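Pullulanase (Bacillus acidopullulyticus, PDB 2WAN) hydrolyses alpha-1,6-glucosidic linkages in pullulan and in branched starch polysaccharides such as amylopectin, acting as a debranching glycoside hydrolase. Local coordinates at residues 827-841 against 856-870. Numbering follows the deposited sequence. Where two conformers were deposited one is given.
Sequences HPAFRMTTADQIKQN and LKNYANHDTWKNIIV. With SO4 (sulfate ion), chain L; SO4 (sulfate ion), chain J.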
ATOM      1  N   HIS A 827      21.573 -17.757  13.335  1.00  8.83           N
ATOM      2  CA  HIS A 827      21.088 -19.073  12.942  1.00  9.59           C
ATOM      3  C   HIS A 827      20.161 -19.027  11.763  1.00  9.23           C
ATOM      4  O   HIS A 827      18.953 -18.803  11.922  1.00  8.82           O
ATOM      5  CB  HIS A 827      20.471 -19.795  14.156  1.00  8.04           C
ATOM      6  CG  HIS A 827      21.513 -20.229  15.121  1.00 11.19           C
ATOM      7  ND1 HIS A 827      22.325 -21.319  14.887  1.00 10.44           N
ATOM      8  CD2 HIS A 827      21.969 -19.649  16.258  1.00  8.92           C
ATOM      9  CE1 HIS A 827      23.209 -21.413  15.861  1.00  8.19           C
ATOM     10  NE2 HIS A 827      23.018 -20.411  16.704  1.00  9.45           N
ATOM     11  N   PRO A 828      20.726 -19.246  10.554  1.00  9.21           N
ATOM     12  CA  PRO A 828      19.945 -19.126   9.325  1.00  9.43           C
ATOM     13  C   PRO A 828      18.830 -20.181   9.137  1.00  8.80           C
ATOM     14  O   PRO A 828      17.990 -20.030   8.247  1.00  8.80           O
ATOM     15  CB  PRO A 828      21.022 -19.182   8.216  1.00 10.06           C
ATOM     16  CG  PRO A 828      22.165 -19.971   8.820  1.00 10.53           C
ATOM     17  CD  PRO A 828      22.147 -19.555  10.298  1.00  9.73           C
ATOM     18  N   ALA A 829      18.788 -21.216   9.985  1.00  8.39           N
ATOM     19  CA  ALA A 829      17.658 -22.173   9.988  1.00  9.17           C
ATOM     20  C   ALA A 829      16.329 -21.467  10.242  1.00  9.49           C
ATOM     21  O   ALA A 829      15.294 -21.887   9.740  1.00 10.40           O
ATOM     22  CB  ALA A 829      17.872 -23.246  11.049  1.00  9.12           C
ATOM     23  N   PHE A 830      16.372 -20.384  11.020  1.00  9.66           N
ATOM     24  CA  PHE A 830      15.198 -19.548  11.268  1.00 10.65           C
ATOM     25  C   PHE A 830      14.781 -18.689  10.073  1.00 10.64           C
ATOM     26  O   PHE A 830      13.710 -18.063  10.101  1.00 10.87           O
ATOM     27  CB  PHE A 830      15.462 -18.621  12.466  1.00  8.47           C
ATOM     28  CG  PHE A 830      15.591 -19.347  13.789  1.00  9.21           C
ATOM     29  CD1 PHE A 830      14.483 -19.931  14.392  1.00 11.71           C
ATOM     30  CD2 PHE A 830      16.827 -19.415  14.425  1.00 10.69           C
ATOM     31  CE1 PHE A 830      14.608 -20.593  15.626  1.00 12.62           C
ATOM     32  CE2 PHE A 830      16.969 -20.060  15.664  1.00 11.81           C
ATOM     33  CZ  PHE A 830      15.850 -20.661  16.258  1.00 12.82           C
ATOM     34  N   ARG A 831      15.609 -18.683   9.018  1.00 10.07           N
ATOM     35  CA  ARG A 831      15.482 -17.725   7.926  1.00  9.83           C
ATOM     36  C   ARG A 831      15.601 -18.448   6.581  1.00 10.79           C
ATOM     37  O   ARG A 831      16.275 -17.979   5.650  1.00 12.22           O
ATOM     38  CB  ARG A 831      16.570 -16.652   8.052  1.00 10.10           C
ATOM     39  CG  ARG A 831      16.416 -15.812   9.321  1.00 10.46           C
ATOM     40  CD  ARG A 831      17.517 -14.765   9.403  1.00 11.29           C
ATOM     41  NE  ARG A 831      18.738 -15.288  10.003  1.00 14.64           N
ATOM     42  CZ  ARG A 831      19.887 -15.519   9.377  1.00 13.42           C
ATOM     43  NH1 ARG A 831      20.031 -15.314   8.061  1.00 15.58           N
ATOM     44  NH2 ARG A 831      20.916 -15.970  10.080  1.00 14.90           N
ATOM     45  N   MET A 832      14.935 -19.597   6.476  1.00  9.86           N
ATOM     46  CA  MET A 832      14.857 -20.282   5.166  1.00 10.70           C
ATOM     47  C   MET A 832      14.222 -19.357   4.123  1.00  9.60           C
ATOM     48  O   MET A 832      13.395 -18.490   4.463  1.00 13.27           O
ATOM     49  CB  MET A 832      14.114 -21.613   5.298  1.00  9.56           C
ATOM     50  CG  MET A 832      14.897 -22.591   6.107  1.00 15.14           C
ATOM     51  SD  MET A 832      14.096 -24.202   6.223  1.00 12.90           S
ATOM     52  CE  MET A 832      13.444 -24.157   7.903  1.00 13.27           C
ATOM     53  N   THR A 833      14.628 -19.508   2.861  1.00 11.64           N
ATOM     54  CA  THR A 833      14.239 -18.530   1.835  1.00 12.58           C
ATOM     55  C   THR A 833      13.203 -19.049   0.819  1.00 14.25           C
ATOM     56  O   THR A 833      12.627 -18.258   0.057  1.00 12.12           O
ATOM     57  CB  THR A 833      15.471 -17.993   1.059  1.00 13.87           C
ATOM     58  OG1 THR A 833      16.107 -19.073   0.371  1.00 13.21           O
ATOM     59  CG2 THR A 833      16.498 -17.303   2.007  1.00 14.47           C
ATOM     60  N   THR A 834      12.955 -20.352   0.813  1.00 13.44           N
ATOM     61  CA  THR A 834      11.944 -20.928  -0.080  1.00 14.43           C
ATOM     62  C   THR A 834      10.971 -21.838   0.660  1.00 14.85           C
ATOM     63  O   THR A 834      11.290 -22.398   1.728  1.00 13.82           O
ATOM     64  CB  THR A 834      12.581 -21.737  -1.236  1.00 17.08           C
ATOM     65  OG1 THR A 834      13.112 -22.964  -0.722  1.00 16.43           O
ATOM     66  CG2 THR A 834      13.706 -20.938  -1.917  1.00 15.60           C
ATOM     67  N   ALA A 835       9.787 -21.982   0.071  1.00 14.05           N
ATOM     68  CA  ALA A 835       8.777 -22.914   0.565  1.00 15.49           C
ATOM     69  C   ALA A 835       9.302 -24.346   0.579  1.00 14.52           C
ATOM     70  O   ALA A 835       9.059 -25.070   1.536  1.00 14.21           O
ATOM     71  CB  ALA A 835       7.517 -22.818  -0.262  1.00 13.61           C
ATOM     72  N   ASP A 836      10.000 -24.767  -0.480  1.00 15.82           N
ATOM     73  CA  ASP A 836      10.563 -26.122  -0.505  1.00 17.96           C
ATOM     74  C   ASP A 836      11.545 -26.401   0.639  1.00 16.24           C
ATOM     75  O   ASP A 836      11.479 -27.470   1.229  1.00 16.42           O
ATOM     76  CB  ASP A 836      11.218 -26.442  -1.853  1.00 18.98           C
ATOM     77  CG  ASP A 836      10.223 -26.478  -3.003  1.00 23.71           C
ATOM     78  OD1 ASP A 836       9.000 -26.567  -2.777  1.00 27.30           O
ATOM     79  OD2 ASP A 836      10.682 -26.409  -4.164  1.00 31.12           O
ATOM     80  N   GLN A 837      12.439 -25.454   0.957  1.00 15.62           N
ATOM     81  CA  GLN A 837      13.333 -25.621   2.100  1.00 14.02           C
ATOM     82  C   GLN A 837      12.529 -25.844   3.367  1.00 12.63           C
ATOM     83  O   GLN A 837      12.888 -26.697   4.166  1.00 12.30           O
ATOM     84  CB  GLN A 837      14.200 -24.384   2.354  1.00 16.15           C
ATOM     85  CG  GLN A 837      15.520 -24.343   1.661  1.00 19.85           C
ATOM     86  CD  GLN A 837      16.329 -23.152   2.139  1.00 24.74           C
ATOM     87  OE1 GLN A 837      15.795 -22.053   2.306  1.00 18.97           O
ATOM     88  NE2 GLN A 837      17.609 -23.370   2.387  1.00 21.28           N
ATOM     89  N   ILE A 838      11.483 -25.036   3.574  1.00 11.83           N
ATOM     90  CA  ILE A 838      10.683 -25.154   4.811  1.00 11.84           C
ATOM     91  C   ILE A 838       9.983 -26.525   4.874  1.00 13.11           C
ATOM     92  O   ILE A 838       9.991 -27.201   5.912  1.00 13.27           O
ATOM     93  CB  ILE A 838       9.672 -23.988   4.951  1.00 12.99           C
ATOM     94  CG1 ILE A 838      10.424 -22.642   5.064  1.00 13.50           C
ATOM     95  CG2 ILE A 838       8.728 -24.222   6.139  1.00 11.05           C
ATOM     96  CD1 ILE A 838       9.538 -21.376   4.899  1.00 12.57           C
ATOM     97  N   LYS A 839       9.396 -26.960   3.760  1.00 14.12           N
ATOM     98  CA  LYS A 839       8.727 -28.266   3.732  0.50 14.08           C
ATOM     99  C   LYS A 839       9.738 -29.397   3.972  1.00 15.18           C
ATOM    100  O   LYS A 839       9.420 -30.404   4.600  1.00 17.56           O
ATOM    101  CB  LYS A 839       7.983 -28.457   2.407  0.50 14.32           C
ATOM    102  CG  LYS A 839       6.802 -27.504   2.230  0.50 16.88           C
ATOM    103  CD  LYS A 839       6.350 -27.458   0.774  0.50 22.04           C
ATOM    104  CE  LYS A 839       5.467 -26.252   0.498  0.50 22.83           C
ATOM    105  NZ  LYS A 839       4.054 -26.457   0.906  0.50 25.80           N
ATOM    106  N   GLN A 840      10.963 -29.213   3.487  1.00 15.02           N
ATOM    107  CA  GLN A 840      12.013 -30.215   3.663  1.00 15.15           C
ATOM    108  C   GLN A 840      12.525 -30.286   5.100  1.00 15.53           C
ATOM    109  O   GLN A 840      12.781 -31.382   5.627  1.00 15.60           O
ATOM    110  CB  GLN A 840      13.173 -29.950   2.697  1.00 20.26           C
ATOM    111  CG  GLN A 840      14.380 -30.880   2.863  1.00 26.50           C
ATOM    112  CD  GLN A 840      15.659 -30.310   2.246  1.00 41.96           C
ATOM    113  OE1 GLN A 840      15.638 -29.738   1.153  1.00 46.18           O
ATOM    114  NE2 GLN A 840      16.783 -30.466   2.951  1.00 47.51           N
ATOM    115  N   ASN A 841      12.673 -29.123   5.744  1.00 13.00           N
ATOM    116  CA  ASN A 841      13.469 -29.053   6.980  1.00 12.14           C
ATOM    117  C   ASN A 841      12.696 -28.802   8.271  1.00 11.68           C
ATOM    118  O   ASN A 841      13.241 -29.008   9.359  1.00 13.15           O
ATOM    119  CB  ASN A 841      14.551 -27.961   6.879  1.00 14.35           C
ATOM    120  CG  ASN A 841      15.589 -28.244   5.821  1.00 16.37           C
ATOM    121  OD1 ASN A 841      15.944 -29.403   5.555  1.00 15.59           O
ATOM    122  ND2 ASN A 841      16.120 -27.168   5.225  1.00 17.52           N
ATOM    123  N   LEU A 856      13.785 -27.829  13.357  1.00  9.79           N
ATOM    124  CA  LEU A 856      14.465 -27.362  12.143  1.00 10.68           C
ATOM    125  C   LEU A 856      15.618 -28.328  11.952  1.00  9.45           C
ATOM    126  O   LEU A 856      16.564 -28.355  12.755  1.00 11.11           O
ATOM    127  CB  LEU A 856      14.964 -25.904  12.323  1.00  9.75           C
ATOM    128  CG  LEU A 856      13.876 -24.892  12.729  1.00 11.50           C
ATOM    129  CD1 LEU A 856      14.444 -23.494  12.982  1.00 11.79           C
ATOM    130  CD2 LEU A 856      12.763 -24.817  11.671  1.00 11.62           C
ATOM    131  N   LYS A 857      15.534 -29.162  10.910  1.00 10.20           N
ATOM    132  CA  LYS A 857      16.470 -30.275  10.754  1.00 11.50           C
ATOM    133  C   LYS A 857      17.491 -30.049   9.656  1.00 14.02           C
ATOM    134  O   LYS A 857      17.309 -29.185   8.812  1.00 12.96           O
ATOM    135  CB  LYS A 857      15.705 -31.557  10.410  1.00 13.07           C
ATOM    136  CG  LYS A 857      14.632 -31.926  11.439  1.00 16.43           C
ATOM    137  CD  LYS A 857      13.671 -32.967  10.843  1.00 23.40           C
ATOM    138  CE  LYS A 857      12.878 -32.350   9.688  1.00 34.99           C
ATOM    139  NZ  LYS A 857      12.258 -33.338   8.756  1.00 39.65           N
ATOM    140  N   ASN A 858      18.528 -30.882   9.662  1.00 14.79           N
ATOM    141  CA  ASN A 858      19.405 -31.050   8.494  1.00 18.83           C
ATOM    142  C   ASN A 858      20.335 -29.844   8.303  1.00 14.38           C
ATOM    143  O   ASN A 858      20.610 -29.492   7.171  1.00 14.88           O
ATOM    144  CB  ASN A 858      18.594 -31.240   7.170  1.00 19.14           C
ATOM    145  CG  ASN A 858      17.534 -32.351   7.231  1.00 25.74           C
ATOM    146  OD1 ASN A 858      17.809 -33.463   7.713  1.00 20.02           O
ATOM    147  ND2 ASN A 858      16.308 -32.054   6.701  1.00 16.13           N
ATOM    148  N   TYR A 859      20.791 -29.211   9.388  1.00 11.53           N
ATOM    149  CA  TYR A 859      21.576 -27.953   9.284  1.00 10.88           C
ATOM    150  C   TYR A 859      20.854 -26.978   8.344  1.00 10.80           C
ATOM    151  O   TYR A 859      21.446 -26.483   7.371  1.00 10.54           O
ATOM    152  CB  TYR A 859      22.994 -28.217   8.735  1.00 11.82           C
ATOM    153  CG  TYR A 859      23.797 -29.219   9.520  1.00 12.46           C
ATOM    154  CD1 TYR A 859      24.375 -28.865  10.726  1.00 14.29           C
ATOM    155  CD2 TYR A 859      23.989 -30.526   9.036  1.00 15.09           C
ATOM    156  CE1 TYR A 859      25.098 -29.788  11.471  1.00 16.48           C
ATOM    157  CE2 TYR A 859      24.722 -31.461   9.773  1.00 16.96           C
ATOM    158  CZ  TYR A 859      25.279 -31.078  10.981  1.00 15.47           C
ATOM    159  OH  TYR A 859      26.016 -31.965  11.727  1.00 17.88           O
ATOM    160  N   ALA A 860      19.584 -26.704   8.630  1.00 11.11           N
ATOM    161  CA  ALA A 860      18.701 -26.017   7.690  1.00 10.57           C
ATOM    162  C   ALA A 860      19.286 -24.693   7.197  1.00 11.13           C
ATOM    163  O   ALA A 860      19.746 -23.881   8.006  1.00 11.98           O
ATOM    164  CB  ALA A 860      17.324 -25.797   8.315  1.00 12.24           C
ATOM    165  N   ASN A 861      19.302 -24.499   5.869  1.00 12.74           N
ATOM    166  CA  ASN A 861      19.805 -23.227   5.301  1.00 11.37           C
ATOM    167  C   ASN A 861      21.231 -22.865   5.783  1.00 11.12           C
ATOM    168  O   ASN A 861      21.549 -21.691   6.027  1.00 10.73           O
ATOM    169  CB  ASN A 861      18.807 -22.098   5.623  1.00 11.52           C
ATOM    170  CG  ASN A 861      18.997 -20.858   4.752  1.00 13.69           C
ATOM    171  OD1 ASN A 861      19.352 -20.952   3.571  1.00 13.25           O
ATOM    172  ND2 ASN A 861      18.725 -19.682   5.332  1.00 12.97           N
ATOM    173  N   HIS A 862      22.095 -23.881   5.876  1.00 11.42           N
ATOM    174  CA  HIS A 862      23.500 -23.709   6.277  1.00 12.01           C
ATOM    175  C   HIS A 862      23.672 -23.251   7.734  1.00 11.54           C
ATOM    176  O   HIS A 862      24.621 -22.550   8.066  1.00 11.66           O
ATOM    177  CB  HIS A 862      24.244 -22.771   5.313  1.00 12.69           C
ATOM    178  CG  HIS A 862      24.482 -23.354   3.952  1.00 14.89           C
ATOM    179  ND1 HIS A 862      24.024 -24.596   3.573  1.00 25.95           N
ATOM    180  CD2 HIS A 862      25.095 -22.833   2.862  1.00 22.07           C
ATOM    181  CE1 HIS A 862      24.372 -24.830   2.319  1.00 24.24           C
ATOM    182  NE2 HIS A 862      25.022 -23.777   1.866  1.00 24.16           N
ATOM    183  N   ASP A 863      22.755 -23.672   8.602  1.00 10.40           N
ATOM    184  CA  ASP A 863      22.956 -23.458  10.039  1.00 11.46           C
ATOM    185  C   ASP A 863      24.105 -24.304  10.570  1.00 11.05           C
ATOM    186  O   ASP A 863      24.348 -25.412  10.060  1.00 13.07           O
ATOM    187  CB  ASP A 863      21.669 -23.793  10.812  1.00  9.37           C
ATOM    188  CG  ASP A 863      21.524 -22.939  12.040  1.00 11.01           C
ATOM    189  OD1 ASP A 863      22.227 -23.209  13.041  1.00  9.57           O
ATOM    190  OD2 ASP A 863      20.732 -21.969  11.979  1.00 11.17           O
ATOM    191  N   THR A 864      24.784 -23.812  11.605  1.00 10.67           N
ATOM    192  CA  THR A 864      25.830 -24.577  12.267  1.00  9.98           C
ATOM    193  C   THR A 864      25.275 -25.548  13.318  1.00 11.04           C
ATOM    194  O   THR A 864      26.025 -26.344  13.901  1.00 11.09           O
ATOM    195  CB  THR A 864      26.893 -23.680  12.913  1.00 10.92           C
ATOM    196  OG1 THR A 864      26.257 -22.765  13.812  1.00 11.36           O
ATOM    197  CG2 THR A 864      27.668 -22.883  11.840  1.00 12.23           C
ATOM    198  N   TRP A 865      23.971 -25.471  13.565  1.00  9.20           N
ATOM    199  CA  TRP A 865      23.325 -26.458  14.452  1.00  9.51           C
ATOM    200  C   TRP A 865      22.524 -27.459  13.607  1.00  9.95           C
ATOM    201  O   TRP A 865      21.683 -27.069  12.794  1.00 10.56           O
ATOM    202  CB  TRP A 865      22.401 -25.765  15.466  1.00 10.14           C
ATOM    203  CG  TRP A 865      23.135 -25.018  16.553  1.00  8.52           C
ATOM    204  CD1 TRP A 865      24.453 -25.121  16.898  1.00 10.01           C
ATOM    205  CD2 TRP A 865      22.543 -24.096  17.492  1.00 10.86           C
ATOM    206  NE1 TRP A 865      24.734 -24.279  17.977  1.00 12.10           N
ATOM    207  CE2 TRP A 865      23.575 -23.645  18.353  1.00  9.90           C
ATOM    208  CE3 TRP A 865      21.249 -23.580  17.656  1.00 11.47           C
ATOM    209  CZ2 TRP A 865      23.347 -22.728  19.396  1.00  9.72           C
ATOM    210  CZ3 TRP A 865      21.020 -22.655  18.686  1.00 10.13           C
ATOM    211  CH2 TRP A 865      22.060 -22.242  19.543  1.00 11.86           C
ATOM    212  N   LYS A 866      22.781 -28.758  13.813  1.00 10.97           N
ATOM    213  CA  LYS A 866      22.130 -29.808  13.019  1.00 11.30           C
ATOM    214  C   LYS A 866      20.599 -29.789  13.152  1.00 10.50           C
ATOM    215  O   LYS A 866      19.861 -29.742  12.149  1.00 10.65           O
ATOM    216  CB  LYS A 866      22.665 -31.197  13.433  1.00 11.37           C
ATOM    217  CG  LYS A 866      22.035 -32.335  12.633  1.00 12.78           C
ATOM    218  CD  LYS A 866      22.650 -33.685  12.993  1.00 19.64           C
ATOM    219  CE  LYS A 866      22.144 -34.773  12.056  1.00 22.28           C
ATOM    220  NZ  LYS A 866      22.730 -36.112  12.407  1.00 35.83           N
ATOM    221  N   ASN A 867      20.131 -29.866  14.399  1.00 10.36           N
ATOM    222  CA  ASN A 867      18.718 -29.845  14.700  1.00 11.10           C
ATOM    223  C   ASN A 867      18.460 -28.762  15.738  1.00  9.36           C
ATOM    224  O   ASN A 867      19.214 -28.660  16.727  1.00 10.21           O
ATOM    225  CB  ASN A 867      18.280 -31.213  15.273  1.00 11.91           C
ATOM    226  CG  ASN A 867      18.396 -32.338  14.262  1.00 17.77           C
ATOM    227  OD1 ASN A 867      18.078 -32.174  13.073  1.00 13.88           O
ATOM    228  ND2 ASN A 867      18.858 -33.499  14.728  1.00 14.57           N
ATOM    229  N   ILE A 868      17.419 -27.965  15.502  1.00  9.48           N
ATOM    230  CA  ILE A 868      16.954 -26.993  16.485  1.00  9.44           C
ATOM    231  C   ILE A 868      15.510 -27.289  16.837  1.00 10.83           C
ATOM    232  O   ILE A 868      14.664 -27.467  15.956  1.00 10.36           O
ATOM    233  CB  ILE A 868      17.054 -25.544  15.952  1.00  9.98           C
ATOM    234  CG1 ILE A 868      18.473 -25.268  15.423  1.00 11.19           C
ATOM    235  CG2 ILE A 868      16.630 -24.527  17.056  1.00 13.36           C
ATOM    236  CD1 ILE A 868      18.663 -23.892  14.803  1.00 12.82           C
ATOM    237  N   ILE A 869      15.216 -27.345  18.138  1.00  8.72           N
ATOM    238  CA  ILE A 869      13.819 -27.479  18.563  1.00 11.27           C
ATOM    239  C   ILE A 869      13.355 -26.198  19.245  1.00  9.17           C
ATOM    240  O   ILE A 869      14.074 -25.642  20.059  1.00 10.85           O
ATOM    241  CB  ILE A 869      13.582 -28.688  19.504  1.00  9.94           C
ATOM    242  CG1 ILE A 869      13.642 -29.980  18.704  1.00  9.92           C
ATOM    243  CG2 ILE A 869      12.204 -28.547  20.237  1.00 11.72           C
ATOM    244  CD1 ILE A 869      13.651 -31.244  19.589  1.00 13.40           C
ATOM    245  N   VAL A 870      12.168 -25.719  18.867  1.00  7.95           N
ATOM    246  CA  VAL A 870      11.549 -24.571  19.533  1.00  9.01           C
ATOM    247  C   VAL A 870      10.170 -25.026  20.031  1.00 10.81           C
ATOM    248  O   VAL A 870       9.437 -25.685  19.295  1.00 11.30           O
ATOM    249  CB  VAL A 870      11.334 -23.381  18.545  1.00 11.33           C
ATOM    250  CG1 VAL A 870      10.544 -22.225  19.194  1.00 10.26           C
ATOM    251  CG2 VAL A 870      12.677 -22.868  18.005  1.00 11.67           C
TER
HETATM  252  S   SO4 L1932      19.372 -26.648   2.815  1.00 40.54           S
HETATM  253  O1  SO4 L1932      20.655 -25.959   2.990  1.00 38.57           O
HETATM  254  O2  SO4 L1932      18.743 -26.176   1.575  1.00 36.46           O
HETATM  255  O3  SO4 L1932      18.517 -26.378   3.963  1.00 28.91           O
HETATM  256  O4  SO4 L1932      19.571 -28.093   2.714  1.00 46.33           O
HETATM  257  S   SO4 J1930      23.586 -15.481   7.391  1.00 28.09           S
HETATM  258  O1  SO4 J1930      24.600 -16.191   6.613  1.00 29.28           O
HETATM  259  O2  SO4 J1930      24.039 -14.103   7.649  1.00 29.79           O
HETATM  260  O3  SO4 J1930      23.422 -16.159   8.696  1.00 20.52           O
HETATM  261  O4  SO4 J1930      22.335 -15.427   6.607  1.00 25.16           O
HETATM  262  O   HOH W   1      18.606 -20.013   1.289  1.00 22.79           O
HETATM  263  O   HOH W   2      14.328 -34.041   7.116  1.00 32.68           O
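A His-carboxylate hydrogen bond, joined to an Asx turn, ties the linker between the catalytic barrel and the C-terminal all-beta domain to the loop joining strands 852-856 and 868-873. His827 ND1 donates to the syn lone pair of Asp863 OD1 at 2.6 Å, the planes of ring and carboxylate only 13° apart, nearly coplanar. The anti lone pair of OD1 takes Trp865 N, closing the Asx turn, while Asp863 OD2 accepts from Ala829 N at 2.9 Å. Over one face of the His827 imidazole stacks the six-membered ring of Trp865, centroids 3.8 Å apart and planes at 27°. Replacing Trp865 by an alanine is likely to strip this face of its stacking partner, leaving the imidazole held mainly by its edge bonds to Asp863 and Glu899. Asn861, its chi1 near trans (-163°), reaches across to both the linker and helix 835-841: ND2 donates to Pro828 O at 3.0 Å, from above the carbonyl plane, and OD1 receives Gln837 NE2. A sulfate, probably from the crystallisation liquor, accepts from Gln837 NE2, Asn841 ND2 and Asn861 N. Leu856 CD1 lies 4.2 Å from the Phe830 ring centroid, an off-centre CH-pi contact. The linker leads from helix 811-826 into helix 835-841, while Ile868 and Val870 pack against strand 915-920 of the beta domain.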